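Local coordinates for O-methyltransferase (PDB 3TR6), which probably transfers a methyl group from S-adenosylmethionine to an oxygen of its acceptor, and is seen here holding S-adenosyl-L-homocysteine and a nickel ion, at residues 170-175 with 195-200; 207-212 with 217-222; 149-154 with 188-193. All blocks are in the same frame, centred on the assembly; numbering follows the deposited sequence.

Interaction 1. Residues 170-175 with 195-200. With NI (nickel (II) ion), chain B.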
loop_
_atom_site.group_PDB
_atom_site.type_symbol
_atom_site.label_atom_id
_atom_site.label_comp_id
_atom_site.label_asym_id
_atom_site.label_seq_id
_atom_site.Cartn_x
_atom_site.Cartn_y
_atom_site.Cartn_z
ATOM N N ILE A 170 3.733 6.096 -9.566
ATOM C CA ILE A 170 4.779 6.909 -8.951
ATOM C C ILE A 170 4.775 6.706 -7.440
ATOM O O ILE A 170 3.734 6.815 -6.797
ATOM C CB ILE A 170 4.575 8.411 -9.211
ATOM C CG1 ILE A 170 4.688 8.727 -10.700
ATOM C CG2 ILE A 170 5.595 9.222 -8.431
ATOM C CD1 ILE A 170 4.311 10.140 -11.042
ATOM N N ALA A 171 5.941 6.411 -6.877
ATOM C CA ALA A 171 6.101 6.351 -5.429
ATOM C C ALA A 171 7.058 7.451 -4.976
ATOM O O ALA A 171 8.174 7.555 -5.481
ATOM C CB ALA A 171 6.606 4.988 -5.004
ATOM N N VAL A 172 6.615 8.279 -4.035
ATOM C CA VAL A 172 7.434 9.384 -3.546
ATOM C C VAL A 172 7.693 9.248 -2.051
ATOM O O VAL A 172 6.757 9.144 -1.260
ATOM C CB VAL A 172 6.769 10.746 -3.827
ATOM C CG1 VAL A 172 7.664 11.889 -3.359
ATOM C CG2 VAL A 172 6.449 10.884 -5.309
ATOM N N ASP A 173 8.964 9.253 -1.667
ATOM C CA ASP A 173 9.340 9.136 -0.263
ATOM C C ASP A 173 9.482 10.512 0.389
ATOM O O ASP A 173 9.574 11.528 -0.299
ATOM C CB ASP A 173 10.644 8.350 -0.129
ATOM C CG ASP A 173 10.972 7.995 1.311
ATOM O OD1 ASP A 173 10.091 8.146 2.185
ATOM O OD2 ASP A 173 12.110 7.548 1.563
ATOM N N ASN A 174 9.478 10.532 1.719
ATOM C CA ASN A 174 9.763 11.739 2.498
ATOM C C ASN A 174 8.744 12.865 2.343
ATOM O O ASN A 174 9.096 14.039 2.449
ATOM C CB ASN A 174 11.176 12.269 2.201
ATOM C CG ASN A 174 12.255 11.223 2.428
ATOM O OD1 ASN A 174 12.592 10.887 3.570
ATOM N ND2 ASN A 174 12.808 10.705 1.337
ATOM N N VAL A 175 7.485 12.512 2.109
ATOM C CA VAL A 175 6.434 13.518 1.968
ATOM C C VAL A 175 5.958 14.062 3.316
ATOM O O VAL A 175 5.240 15.057 3.367
ATOM C CB VAL A 175 5.222 12.976 1.176
ATOM C CG1 VAL A 175 5.561 12.854 -0.300
ATOM C CG2 VAL A 175 4.759 11.642 1.748
ATOM N N ARG A 195 5.267 20.916 1.152
ATOM C CA ARG A 195 3.896 21.285 1.480
ATOM C C ARG A 195 3.163 21.693 0.209
ATOM O O ARG A 195 2.014 21.311 -0.014
ATOM C CB ARG A 195 3.860 22.413 2.515
ATOM C CG ARG A 195 4.114 21.946 3.941
ATOM C CD ARG A 195 4.046 23.097 4.933
ATOM N NE ARG A 195 2.847 23.908 4.737
ATOM C CZ ARG A 195 1.668 23.653 5.298
ATOM N NH1 ARG A 195 1.522 22.607 6.101
ATOM N NH2 ARG A 195 0.634 24.449 5.057
ATOM N N LEU A 196 3.845 22.460 -0.634
ATOM C CA LEU A 196 3.282 22.882 -1.906
ATOM C C LEU A 196 3.054 21.674 -2.810
ATOM O O LEU A 196 2.058 21.608 -3.530
ATOM C CB LEU A 196 4.213 23.885 -2.589
ATOM C CG LEU A 196 3.646 24.630 -3.799
ATOM C CD1 LEU A 196 2.448 25.478 -3.388
ATOM C CD2 LEU A 196 4.718 25.488 -4.450
ATOM N N PHE A 197 3.982 20.721 -2.762
ATOM C CA PHE A 197 3.922 19.528 -3.604
ATOM C C PHE A 197 2.790 18.584 -3.209
ATOM O O PHE A 197 2.078 18.063 -4.071
ATOM C CB PHE A 197 5.260 18.778 -3.570
ATOM C CG PHE A 197 5.225 17.442 -4.260
ATOM C CD1 PHE A 197 5.412 17.343 -5.631
ATOM C CD2 PHE A 197 5.003 16.281 -3.535
ATOM C CE1 PHE A 197 5.377 16.109 -6.266
ATOM C CE2 PHE A 197 4.968 15.045 -4.164
ATOM C CZ PHE A 197 5.156 14.960 -5.529
ATOM N N ASN A 198 2.633 18.361 -1.908
ATOM C CA ASN A 198 1.588 17.478 -1.407
ATOM C C ASN A 198 0.191 17.942 -1.797
ATOM O O ASN A 198 -0.668 17.126 -2.123
ATOM C CB ASN A 198 1.691 17.318 0.111
ATOM C CG ASN A 198 2.896 16.501 0.534
ATOM O OD1 ASN A 198 3.421 15.702 -0.238
ATOM N ND2 ASN A 198 3.338 16.696 1.771
ATOM N N GLN A 199 -0.031 19.253 -1.763
ATOM C CA GLN A 199 -1.311 19.821 -2.176
ATOM C C GLN A 199 -1.506 19.681 -3.680
ATOM O O GLN A 199 -2.613 19.419 -4.151
ATOM C CB GLN A 199 -1.414 21.292 -1.768
ATOM C CG GLN A 199 -1.553 21.511 -0.270
ATOM C CD GLN A 199 -2.886 21.012 0.283
ATOM O OE1 GLN A 199 -3.823 20.735 -0.473
ATOM N NE2 GLN A 199 -2.975 20.898 1.609
ATOM N N LYS A 200 -0.425 19.857 -4.428
ATOM C CA LYS A 200 -0.457 19.715 -5.878
ATOM C C LYS A 200 -0.899 18.307 -6.287
ATOM O O LYS A 200 -1.778 18.148 -7.138
ATOM C CB LYS A 200 0.914 20.049 -6.472
ATOM C CG LYS A 200 0.988 19.974 -7.985
ATOM C CD LYS A 200 1.602 18.664 -8.446
ATOM C CE LYS A 200 1.992 18.729 -9.914
ATOM N NZ LYS A 200 2.992 19.803 -10.176
HETATM NI NI NI B . 14.332 8.706 1.536
#

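Interaction 2. Residues 207-212 with 217-222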
loop_
_atom_site.group_PDB
_atom_site.type_symbol
_atom_site.label_atom_id
_atom_site.label_comp_id
_atom_site.label_asym_id
_atom_site.label_seq_id
_atom_site.Cartn_x
_atom_site.Cartn_y
_atom_site.Cartn_z
ATOM N N VAL A 207 -4.073 11.604 -11.754
ATOM C CA VAL A 207 -3.703 10.427 -10.978
ATOM C C VAL A 207 -4.747 10.064 -9.932
ATOM O O VAL A 207 -5.574 10.888 -9.548
ATOM C CB VAL A 207 -2.364 10.642 -10.241
ATOM C CG1 VAL A 207 -1.243 10.895 -11.224
ATOM C CG2 VAL A 207 -2.486 11.801 -9.257
ATOM N N ASP A 208 -4.704 8.812 -9.489
ATOM C CA ASP A 208 -5.355 8.398 -8.254
ATOM C C ASP A 208 -4.234 8.192 -7.248
ATOM O O ASP A 208 -3.191 7.634 -7.585
ATOM C CB ASP A 208 -6.139 7.098 -8.447
ATOM C CG ASP A 208 -7.393 7.290 -9.283
ATOM O OD1 ASP A 208 -8.099 8.300 -9.076
ATOM O OD2 ASP A 208 -7.665 6.435 -10.154
HETATM N N MSE A 209 -4.430 8.648 -6.019
HETATM C CA MSE A 209 -3.329 8.630 -5.063
HETATM C C MSE A 209 -3.698 8.195 -3.651
HETATM O O MSE A 209 -4.867 7.990 -3.320
HETATM C CB MSE A 209 -2.611 9.987 -5.044
HETATM C CG MSE A 209 -3.501 11.180 -4.719
HETATM SE SE MSE A 209 -3.753 11.446 -2.801
HETATM C CE MSE A 209 -1.941 11.977 -2.306
ATOM N N ILE A 210 -2.667 8.046 -2.831
ATOM C CA ILE A 210 -2.821 7.673 -1.438
ATOM C C ILE A 210 -1.507 8.018 -0.752
ATOM O O ILE A 210 -0.447 7.970 -1.379
ATOM C CB ILE A 210 -3.117 6.170 -1.295
ATOM C CG1 ILE A 210 -3.652 5.843 0.101
ATOM C CG2 ILE A 210 -1.878 5.349 -1.597
ATOM C CD1 ILE A 210 -5.059 6.326 0.346
ATOM N N LEU A 211 -1.569 8.388 0.523
ATOM C CA LEU A 211 -0.357 8.667 1.282
ATOM C C LEU A 211 -0.205 7.667 2.426
ATOM O O LEU A 211 -0.944 7.715 3.412
ATOM C CB LEU A 211 -0.370 10.100 1.813
ATOM C CG LEU A 211 0.974 10.710 2.221
ATOM C CD1 LEU A 211 0.832 12.213 2.412
ATOM C CD2 LEU A 211 1.535 10.056 3.479
ATOM N N ILE A 212 0.755 6.760 2.282
ATOM C CA ILE A 212 0.972 5.706 3.262
ATOM C C ILE A 212 1.938 6.166 4.346
ATOM O O ILE A 212 3.049 6.606 4.046
ATOM C CB ILE A 212 1.551 4.429 2.609
ATOM C CG1 ILE A 212 0.814 4.090 1.310
ATOM C CG2 ILE A 212 1.494 3.262 3.579
ATOM C CD1 ILE A 212 -0.562 3.517 1.520
ATOM N N GLY A 217 6.773 8.462 5.083
ATOM C CA GLY A 217 5.604 8.773 4.287
ATOM C C GLY A 217 5.852 8.406 2.839
ATOM O O GLY A 217 6.863 8.791 2.249
ATOM N N LEU A 218 4.928 7.644 2.268
ATOM C CA LEU A 218 5.060 7.211 0.892
ATOM C C LEU A 218 3.795 7.530 0.101
ATOM O O LEU A 218 2.757 6.896 0.291
ATOM C CB LEU A 218 5.368 5.714 0.833
ATOM C CG LEU A 218 5.654 5.190 -0.577
ATOM C CD1 LEU A 218 6.974 5.746 -1.110
ATOM C CD2 LEU A 218 5.659 3.676 -0.580
ATOM N N THR A 219 3.880 8.528 -0.772
ATOM C CA THR A 219 2.762 8.856 -1.647
ATOM C C THR A 219 2.782 7.964 -2.876
ATOM O O THR A 219 3.818 7.805 -3.522
ATOM C CB THR A 219 2.789 10.330 -2.091
ATOM O OG1 THR A 219 2.598 11.167 -0.950
ATOM C CG2 THR A 219 1.680 10.615 -3.096
ATOM N N LEU A 220 1.639 7.365 -3.184
ATOM C CA LEU A 220 1.498 6.580 -4.401
ATOM C C LEU A 220 0.531 7.287 -5.339
ATOM O O LEU A 220 -0.561 7.671 -4.935
ATOM C CB LEU A 220 0.992 5.177 -4.086
ATOM C CG LEU A 220 1.791 4.419 -3.031
ATOM C CD1 LEU A 220 1.162 3.062 -2.746
ATOM C CD2 LEU A 220 3.243 4.265 -3.459
ATOM N N ALA A 221 0.948 7.467 -6.587
ATOM C CA ALA A 221 0.113 8.116 -7.590
ATOM C C ALA A 221 0.030 7.263 -8.853
ATOM O O ALA A 221 1.015 7.106 -9.575
ATOM C CB ALA A 221 0.647 9.501 -7.910
ATOM N N ARG A 222 -1.151 6.704 -9.104
ATOM C CA ARG A 222 -1.388 5.910 -10.301
ATOM C C ARG A 222 -1.857 6.789 -11.459
ATOM O O ARG A 222 -2.843 7.516 -11.338
ATOM C CB ARG A 222 -2.422 4.822 -10.015
ATOM C CG ARG A 222 -2.734 3.932 -11.200
ATOM C CD ARG A 222 -3.898 3.003 -10.901
ATOM N NE ARG A 222 -4.211 2.168 -12.054
ATOM C CZ ARG A 222 -5.040 2.523 -13.029
ATOM N NH1 ARG A 222 -5.649 3.701 -12.985
ATOM N NH2 ARG A 222 -5.259 1.701 -14.045
#

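Interaction 3. Residues 149-154 with 188-193. With SAH (S-adenosyl-L-homocysteine), chain C.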
loop_
_atom_site.group_PDB
_atom_site.type_symbol
_atom_site.label_atom_id
_atom_site.label_comp_id
_atom_site.label_asym_id
_atom_site.label_seq_id
_atom_site.Cartn_x
_atom_site.Cartn_y
_atom_site.Cartn_z
ATOM N N ASP A 149 17.308 14.303 -4.503
ATOM C CA ASP A 149 17.274 15.673 -3.998
ATOM C C ASP A 149 15.839 16.194 -3.970
ATOM O O ASP A 149 15.152 16.201 -4.992
ATOM C CB ASP A 149 18.179 16.591 -4.830
ATOM C CG ASP A 149 17.994 16.402 -6.329
ATOM O OD1 ASP A 149 18.070 15.247 -6.803
ATOM O OD2 ASP A 149 17.775 17.410 -7.036
ATOM N N LYS A 150 15.392 16.634 -2.796
ATOM C CA LYS A 150 13.989 16.994 -2.595
ATOM C C LYS A 150 13.569 18.258 -3.344
ATOM O O LYS A 150 12.395 18.433 -3.662
ATOM C CB LYS A 150 13.665 17.130 -1.103
ATOM C CG LYS A 150 14.131 15.953 -0.256
ATOM C CD LYS A 150 13.690 14.614 -0.837
ATOM C CE LYS A 150 14.281 13.455 -0.037
ATOM N NZ LYS A 150 14.192 12.150 -0.752
ATOM N N ALA A 151 14.525 19.137 -3.623
ATOM C CA ALA A 151 14.226 20.371 -4.341
ATOM C C ALA A 151 13.599 20.083 -5.706
ATOM O O ALA A 151 12.789 20.865 -6.209
ATOM C CB ALA A 151 15.486 21.213 -4.498
ATOM N N ASN A 152 13.970 18.949 -6.293
ATOM C CA ASN A 152 13.528 18.602 -7.638
ATOM C C ASN A 152 12.388 17.590 -7.715
ATOM O O ASN A 152 12.147 17.024 -8.781
ATOM C CB ASN A 152 14.707 18.080 -8.467
ATOM C CG ASN A 152 15.538 19.194 -9.067
ATOM O OD1 ASN A 152 15.015 20.250 -9.424
ATOM N ND2 ASN A 152 16.841 18.961 -9.188
ATOM N N THR A 153 11.681 17.353 -6.611
ATOM C CA THR A 153 10.658 16.308 -6.625
ATOM C C THR A 153 9.512 16.624 -7.587
ATOM O O THR A 153 8.974 15.718 -8.216
ATOM C CB THR A 153 10.090 15.962 -5.215
ATOM O OG1 THR A 153 9.134 16.950 -4.816
ATOM C CG2 THR A 153 11.198 15.864 -4.181
ATOM N N ASP A 154 9.141 17.897 -7.707
ATOM C CA ASP A 154 8.075 18.273 -8.638
ATOM C C ASP A 154 8.498 17.999 -10.076
ATOM O O ASP A 154 7.751 17.397 -10.847
ATOM C CB ASP A 154 7.670 19.742 -8.479
ATOM C CG ASP A 154 6.405 20.083 -9.254
ATOM O OD1 ASP A 154 5.303 19.828 -8.729
ATOM O OD2 ASP A 154 6.511 20.595 -10.388
ATOM N N SER A 188 11.201 26.462 6.420
ATOM C CA SER A 188 12.448 26.162 5.725
ATOM C C SER A 188 12.156 25.937 4.240
ATOM O O SER A 188 11.086 25.446 3.882
ATOM C CB SER A 188 13.159 24.953 6.341
ATOM O OG SER A 188 12.332 23.807 6.344
ATOM N N GLU A 189 13.099 26.315 3.382
ATOM C CA GLU A 189 12.909 26.230 1.935
ATOM C C GLU A 189 12.305 24.897 1.499
ATOM O O GLU A 189 11.286 24.861 0.804
ATOM C CB GLU A 189 14.233 26.478 1.205
ATOM C CG GLU A 189 14.270 25.995 -0.243
ATOM C CD GLU A 189 13.371 26.802 -1.169
ATOM O OE1 GLU A 189 12.513 27.562 -0.667
ATOM O OE2 GLU A 189 13.528 26.677 -2.404
ATOM N N ASN A 190 12.936 23.804 1.914
ATOM C CA ASN A 190 12.501 22.473 1.508
ATOM C C ASN A 190 11.135 22.079 2.063
ATOM O O ASN A 190 10.383 21.344 1.421
ATOM C CB ASN A 190 13.553 21.424 1.875
ATOM C CG ASN A 190 14.330 20.933 0.668
ATOM O OD1 ASN A 190 14.187 21.466 -0.434
ATOM N ND2 ASN A 190 15.157 19.914 0.869
ATOM N N ASN A 191 10.813 22.568 3.253
ATOM C CA ASN A 191 9.529 22.247 3.859
ATOM C C ASN A 191 8.371 22.878 3.093
ATOM O O ASN A 191 7.327 22.256 2.911
ATOM C CB ASN A 191 9.498 22.670 5.326
ATOM C CG ASN A 191 8.387 21.997 6.097
ATOM O OD1 ASN A 191 8.470 20.810 6.411
ATOM N ND2 ASN A 191 7.341 22.751 6.411
ATOM N N GLN A 192 8.563 24.110 2.637
ATOM C CA GLN A 192 7.541 24.791 1.852
ATOM C C GLN A 192 7.352 24.144 0.478
ATOM O O GLN A 192 6.247 24.136 -0.064
ATOM C CB GLN A 192 7.872 26.279 1.712
ATOM C CG GLN A 192 7.561 27.104 2.956
ATOM C CD GLN A 192 6.067 27.223 3.225
ATOM O OE1 GLN A 192 5.550 26.672 4.200
ATOM N NE2 GLN A 192 5.368 27.953 2.362
ATOM N N LEU A 193 8.431 23.602 -0.078
ATOM C CA LEU A 193 8.360 22.910 -1.363
ATOM C C LEU A 193 7.523 21.637 -1.279
ATOM O O LEU A 193 6.750 21.335 -2.189
ATOM C CB LEU A 193 9.758 22.570 -1.888
ATOM C CG LEU A 193 10.470 23.655 -2.692
ATOM C CD1 LEU A 193 11.681 23.068 -3.389
ATOM C CD2 LEU A 193 9.522 24.280 -3.704
HETATM N N SAH C . 16.570 5.189 -2.316
HETATM C CA SAH C . 17.853 5.377 -1.699
HETATM C CB SAH C . 17.947 6.728 -1.008
HETATM C CG SAH C . 18.865 7.748 -1.640
HETATM S SD SAH C . 19.162 9.258 -0.732
HETATM C C SAH C . 18.097 4.296 -0.704
HETATM O O SAH C . 18.977 4.464 0.186
HETATM O OXT SAH C . 17.440 3.225 -0.741
HETATM C "C5'" SAH C . 19.438 10.606 -1.871
HETATM C "C4'" SAH C . 20.306 10.352 -2.982
HETATM O "O4'" SAH C . 20.006 11.298 -4.066
HETATM C "C3'" SAH C . 21.715 10.591 -2.604
HETATM O "O3'" SAH C . 22.440 9.453 -2.829
HETATM C "C2'" SAH C . 22.177 11.673 -3.487
HETATM O "O2'" SAH C . 23.464 11.444 -3.905
HETATM C "C1'" SAH C . 21.241 11.600 -4.638
HETATM N N9 SAH C . 21.134 12.803 -5.458
HETATM C C8 SAH C . 21.178 14.076 -5.037
HETATM N N7 SAH C . 21.035 14.870 -6.111
HETATM C C5 SAH C . 20.898 14.104 -7.211
HETATM C C6 SAH C . 20.724 14.377 -8.572
HETATM N N6 SAH C . 20.658 15.723 -9.046
HETATM N N1 SAH C . 20.619 13.348 -9.430
HETATM C C2 SAH C . 20.681 12.080 -9.002
HETATM N N3 SAH C . 20.850 11.786 -7.707
HETATM C C4 SAH C . 20.960 12.774 -6.795
#

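Interaction 1. Residues 170-175 with 195-200
V175 and N198 make the one hydrogen bond of this contact: N198 ND2 donates to the backbone O of V175 over 3.0 Å. The N-H···O angle of 158° is fairly straight. The donor lies in the carbonyl plane, on a lone pair, and V175 O is just 11° out of the amide plane of N198, so donor and acceptor planes both suit the bond. The C-alpha to C-beta bond of N198 does not aim at 170-175; with CG anti to the carbonyl carbon (chi1 -71°), the amide still swings across to it. Its other branch then rests on the V175 side chain, OD1 lying 3.6 Å from V175 CB. The amide is shared between subunits, since N198 ND2 also bonds to the OH of Y18 of the second subunit.

F197, the residue before N198, supplies the apolar part of the contact with its ring. Its CE2 meets CG1 of V172 at 4.2 Å in an oblique approach, whereas V175 CG1 lies near the ring plane, at the edge, 4.5 Å from the same CE2. Both valines direct their C-beta towards the helix and are buried.

Between them, D173 and N174 turn to the metal. D173 OD2 is 2.5 Å from the nickel ion and N174 ND2, as modelled, is also 2.5 Å from it, though the amide may be built the wrong way round, its oxygen being the likelier ligand; D147 completes the protein site. D173 OD1 is held by Q52.

Strand 168-173 runs between strands 141-146 and 218-223, bonded through its backbone to both, and helix 189-203 packs on one face of this sheet. Helix 153-163 lies beside that helix and meets it through Y157, whose ring stacks edge-to-face with F197.

Interaction 2. Residues 207-212 with 217-222
G217 brings its CA to 3.4 Å from I212 O, a CA-H···O contact at the turn end of the ladder. Its phi of 93° is one that glycine, without a CB, takes easily. L218 forms a hydrogen-bonded pair with I212: L218 N donates to I212 O at 2.8 Å, and I212 N donates back to L218 O. T219, a non-hydrogen-bonded partner of L211, sits on the other face. Its OG1 lies 3.6 Å from L211 CG, and its CG2, set anti to the backbone N, meets CE of the selenomethionine M209 at 3.9 Å.

L220 pairs with I210, and L220 N to I210 O is nearly straight at 168°. Here the side chains lie alongside one another, L220 CB to I210 CG2 being 3.8 Å, and CD1 of L220 also approaches I212. A221 faces M209 and packs its CB 4.0 Å from V207 CB. R222 closes the ladder with paired backbone bonds to D208, R222 N to D208 O measuring 2.7 Å; the guanidinium stays beyond salt-bridge range of D208.

Six backbone bonds, strand directions 163° apart and side chains alternating between faces define an antiparallel beta hairpin. Strand 218-223 is antiparallel to strand 168-173, with 207-212 outermost, the strand order 3-2-1-4-5-7-6 of the Rossmann-like class I methyltransferase fold.

Interaction 3. Residues 149-154 with 188-193
N190 and K150 meet by van der Waals contact, ND2 of the asparagine resting 3.7 Å from CB of the lysine. L193, whose C-beta points to the facing segment, makes the apolar touch: its CD1 lies 4.4 Å from A151 CB and 3.7 Å from A151 O. Together these touches bury 145 Å² over both sides, a small patch at the surface.

Polar groups approach across the contact without bonding. OD1 of N190 stands 4.0 Å from A151 N, too far for a hydrogen bond, and the two segments share none.

Hydrogen bonds lie within each segment or go to residues beyond them. D149 OD2 accepts from N152 ND2 at 2.8 Å, met nearly along its C-O axis although the angle at hydrogen is only 132° and D149 OD2 is tilted 33° from the amide plane of N152. N152 stands at the N-cap of the next helix, but its side chain makes no capping bond. K150 starts towards N190, then bends at chi2 and runs extended away from it, so that NZ reaches the backbone O of A148.

Ligand contact falls to D149. Its OD1 sits above the adenine plane, over the N7–C5 edge, 3.1 Å from N7 of S-adenosyl-L-homocysteine, while also hydrogen-bonded to Y156 OH. The bonds from Y156 to OD1 and from N152 to OD2 help fix the rotation of the carboxylate.

The chemistry therefore divides: those two bonds probably hold D149 beside the base, and that of K150 NZ to A148 O probably keeps the amine near the nickel ion, whereas the junction with 188-193 rests on undirected side-chain contact; further along helix 189-203, K200 adds a salt bridge to D154.

Interactions 1 and 2 are buried, whereas interaction 3 is a surface contact. Interaction 2 is backbone ladder; interaction 1 sets a helix against a strand with one side-chain amide bond and apolar contact; interaction 3 has van der Waals touches and no bond between its segments. Helix 189-203 serves both 1 and 3, which meet through the K200-D154 salt bridge (NZ to OD1 2.7 Å) and through F197 against T153. Interactions 1 and 2 share the sheet: I170 O probably accepts from A221 N, and V172 N probably donates to T219 O. Both also touch the second subunit, which interaction 3 does not. Interactions 2 and 3 do not touch, their nearest atoms being about 9 Å apart.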